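Local coordinates for protein globin II, extracellular (Lumbricus terrestris, PDB 1X9F) that probably binds and carries oxygen at its haem iron, as one globin subunit of the giant extracellular haemoglobin (erythrocruorin) of the earthworm, at residues K49-D54 / I62-R67. Residues are numbered along the deposited sequence; the frame is centred on the assembly and turned at random.
Sequences KRVHGD and IAHADR. Unlike the reference sequence in segment 62-67: Asp66 (reference Glu). With HEM (protoporphyrin IX containing Fe), chain O; CMO (carbon monoxide), chain P; PO4 (phosphate ion), chain Q.
Val51 lies against His64 through both methyls. CG2 packs on His64 CB, while Val51 CG1 sits over one face of the His64 ring, 4.0 Å from its centroid, in a CH-pi contact. CG2 also meets the guanidinium of Arg67 at its edge. With CG anti to the backbone N (chi1 163°), the His64 ring reaches from helix 59-77 toward the haem. There His64 NE2 gives a weak, bent hydrogen bond (3.0 Å, 123°) to the oxygen of the carbon monoxide. A leucine at His64 would probably leave the ligand oxygen without this donor and Val51 CG1 without its ring face. Arg50 clasps one haem propionate with two N-H groups. Arg50 NE bonds to haem O2D at 2.7 Å. Arg50 NH2 bonds to haem O1D in a nearly straight line (172°). NH1 and NH2 also hold a phosphate, probably from the crystallisation liquor. His97 of the Globin III chain bonds to both the haem and the phosphate, and packs on Arg50 and Arg67, so the propionate edge lies at a subunit interface. Phe48 meets the His64 ring from the same chain. This is the distal haem pocket of the globin fold, with His64 as the distal histidine.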
loop_
_atom_site.group_PDB
_atom_site.type_symbol
_atom_site.label_atom_id
_atom_site.label_comp_id
_atom_site.label_asym_id
_atom_site.label_seq_id
_atom_site.Cartn_x
_atom_site.Cartn_y
_atom_site.Cartn_z
ATOM N N LYS B 49 15.496 25.805 49.104
ATOM C CA LYS B 49 16.317 26.964 48.783
ATOM C C LYS B 49 17.575 26.568 48.014
ATOM O O LYS B 49 17.989 27.280 47.099
ATOM C CB LYS B 49 16.681 27.748 50.051
ATOM C CG LYS B 49 16.930 29.243 49.816
ATOM C CD LYS B 49 15.624 30.035 49.642
ATOM C CE LYS B 49 15.876 31.442 49.089
ATOM N NZ LYS B 49 14.616 32.212 48.867
ATOM N N ARG B 50 18.172 25.432 48.372
ATOM C CA ARG B 50 19.389 24.965 47.707
ATOM C C ARG B 50 19.125 24.543 46.263
ATOM O O ARG B 50 20.062 24.336 45.484
ATOM C CB ARG B 50 20.008 23.798 48.479
ATOM C CG ARG B 50 21.377 23.371 47.969
ATOM C CD ARG B 50 21.774 21.947 48.334
ATOM N NE ARG B 50 21.140 20.915 47.502
ATOM C CZ ARG B 50 21.535 20.579 46.275
ATOM N NH1 ARG B 50 22.557 21.206 45.697
ATOM N NH2 ARG B 50 20.899 19.613 45.618
ATOM N N VAL B 51 17.856 24.413 45.908
ATOM C CA VAL B 51 17.519 23.903 44.595
ATOM C C VAL B 51 16.551 24.876 43.913
ATOM O O VAL B 51 15.746 24.499 43.049
ATOM C CB VAL B 51 17.035 22.425 44.693
ATOM C CG1 VAL B 51 15.540 22.326 45.022
ATOM C CG2 VAL B 51 17.400 21.662 43.437
ATOM N N HIS B 52 16.668 26.140 44.324
ATOM C CA HIS B 52 15.924 27.272 43.762
ATOM C C HIS B 52 14.408 27.169 43.881
ATOM O O HIS B 52 13.688 27.521 42.943
ATOM C CB HIS B 52 16.317 27.497 42.303
ATOM C CG HIS B 52 17.662 28.125 42.131
ATOM N ND1 HIS B 52 18.831 27.394 42.125
ATOM C CD2 HIS B 52 18.021 29.415 41.936
ATOM C CE1 HIS B 52 19.853 28.210 41.939
ATOM N NE2 HIS B 52 19.389 29.441 41.818
ATOM N N GLY B 53 13.929 26.711 45.038
ATOM C CA GLY B 53 12.494 26.545 45.291
ATOM C C GLY B 53 11.684 27.824 45.187
ATOM O O GLY B 53 10.458 27.786 45.050
ATOM N N ASP B 54 12.372 28.956 45.246
ATOM C CA ASP B 54 11.742 30.259 45.117
ATOM C C ASP B 54 11.226 30.514 43.701
ATOM O O ASP B 54 10.339 31.343 43.498
ATOM C CB ASP B 54 12.723 31.355 45.543
ATOM C CG ASP B 54 14.076 31.230 44.859
ATOM O OD1 ASP B 54 14.831 30.279 45.176
ATOM O OD2 ASP B 54 14.476 32.047 44.000
ATOM N N ILE B 62 13.425 22.407 38.142
ATOM C CA ILE B 62 12.824 21.414 37.261
ATOM C C ILE B 62 13.540 20.093 37.474
ATOM O O ILE B 62 12.899 19.056 37.649
ATOM C CB ILE B 62 12.952 21.815 35.765
ATOM C CG1 ILE B 62 12.378 23.208 35.487
ATOM C CG2 ILE B 62 12.293 20.761 34.867
ATOM C CD1 ILE B 62 10.903 23.317 35.687
ATOM N N ALA B 63 14.871 20.143 37.440
ATOM C CA ALA B 63 15.704 18.955 37.557
ATOM C C ALA B 63 15.357 18.225 38.835
ATOM O O ALA B 63 15.146 17.007 38.833
ATOM C CB ALA B 63 17.179 19.333 37.544
ATOM N N HIS B 64 15.273 18.995 39.913
ATOM C CA HIS B 64 14.883 18.468 41.200
ATOM C C HIS B 64 13.491 17.817 41.178
ATOM O O HIS B 64 13.298 16.739 41.742
ATOM C CB HIS B 64 14.932 19.561 42.263
ATOM C CG HIS B 64 14.174 19.199 43.489
ATOM N ND1 HIS B 64 14.640 18.272 44.395
ATOM C CD2 HIS B 64 12.937 19.552 43.907
ATOM C CE1 HIS B 64 13.740 18.107 45.347
ATOM N NE2 HIS B 64 12.693 18.865 45.071
ATOM N N ALA B 65 12.534 18.481 40.538
ATOM C CA ALA B 65 11.165 17.989 40.495
ATOM C C ALA B 65 11.059 16.743 39.618
ATOM O O ALA B 65 10.355 15.798 39.977
ATOM C CB ALA B 65 10.222 19.078 40.015
ATOM N N ASP B 66 11.748 16.747 38.473
ATOM C CA ASP B 66 11.870 15.547 37.633
ATOM C C ASP B 66 12.506 14.411 38.452
ATOM O O ASP B 66 12.111 13.248 38.327
ATOM C CB ASP B 66 12.687 15.830 36.352
ATOM C CG ASP B 66 11.811 16.171 35.129
ATOM O OD1 ASP B 66 12.213 15.836 33.980
ATOM O OD2 ASP B 66 10.717 16.772 35.213
ATOM N N ARG B 67 13.474 14.759 39.296
ATOM C CA ARG B 67 14.164 13.783 40.141
ATOM C C ARG B 67 13.206 13.146 41.148
ATOM O O ARG B 67 13.218 11.927 41.346
ATOM C CB ARG B 67 15.310 14.478 40.865
ATOM C CG ARG B 67 16.541 13.641 41.047
ATOM C CD ARG B 67 17.838 14.436 41.045
ATOM N NE ARG B 67 17.785 15.674 41.829
ATOM C CZ ARG B 67 18.198 16.864 41.391
ATOM N NH1 ARG B 67 18.712 16.993 40.173
ATOM N NH2 ARG B 67 18.113 17.931 42.176
HETATM C CHA HEM O . 15.083 15.223 47.517
HETATM C CHB HEM O . 11.762 11.785 46.513
HETATM C CHC HEM O . 8.508 14.056 49.372
HETATM C CHD HEM O . 11.916 17.369 50.574
HETATM C C1A HEM O . 14.403 14.075 46.897
HETATM C C2A HEM O . 15.069 13.298 45.954
HETATM C C3A HEM O . 14.112 12.247 45.607
HETATM C C4A HEM O . 12.973 12.594 46.483
HETATM C CMA HEM O . 14.259 11.113 44.624
HETATM C CAA HEM O . 16.437 13.509 45.356
HETATM C CBA HEM O . 17.540 12.757 46.071
HETATM C CGA HEM O . 18.825 13.180 45.399
HETATM O O1A HEM O . 19.125 12.679 44.291
HETATM O O2A HEM O . 19.539 14.027 45.974
HETATM C C1B HEM O . 10.540 12.135 47.231
HETATM C C2B HEM O . 9.404 11.370 47.072
HETATM C C3B HEM O . 8.530 12.016 47.882
HETATM C C4B HEM O . 9.143 13.102 48.467
HETATM C CMB HEM O . 9.185 10.141 46.227
HETATM C CAB HEM O . 7.281 11.566 47.986
HETATM C CBB HEM O . 6.081 11.021 48.041
HETATM C C1C HEM O . 9.179 15.236 49.930
HETATM C C2C HEM O . 8.472 16.120 50.722
HETATM C C3C HEM O . 9.427 17.048 51.064
HETATM C C4C HEM O . 10.621 16.665 50.448
HETATM C CMC HEM O . 7.014 16.018 51.104
HETATM C CAC HEM O . 9.178 18.231 51.932
HETATM C CBC HEM O . 8.214 19.098 51.588
HETATM C C1D HEM O . 13.150 17.054 49.822
HETATM C C2D HEM O . 14.270 17.879 49.886
HETATM C C3D HEM O . 15.190 17.315 49.031
HETATM C C4D HEM O . 14.486 16.129 48.507
HETATM C CMD HEM O . 14.441 19.127 50.720
HETATM C CAD HEM O . 16.594 17.774 48.729
HETATM C CBD HEM O . 16.593 18.994 47.824
HETATM C CGD HEM O . 18.037 19.328 47.542
HETATM O O1D HEM O . 18.746 18.506 46.921
HETATM O O2D HEM O . 18.476 20.420 47.949
HETATM N NA HEM O . 13.155 13.665 47.290
HETATM N NB HEM O . 10.434 13.195 48.071
HETATM N NC HEM O . 10.500 15.506 49.753
HETATM N ND HEM O . 13.234 15.986 48.987
HETATM FE FE HEM O . 11.858 14.549 48.583
HETATM C C CMO P . 11.116 15.932 47.042
HETATM O O CMO P . 10.911 17.112 46.655
HETATM P P PO4 Q . 23.671 19.526 42.924
HETATM O O1 PO4 Q . 24.359 20.728 43.548
HETATM O O2 PO4 Q . 22.245 19.417 43.430
HETATM O O3 PO4 Q . 24.420 18.264 43.303
HETATM O O4 PO4 Q . 23.675 19.709 41.420
#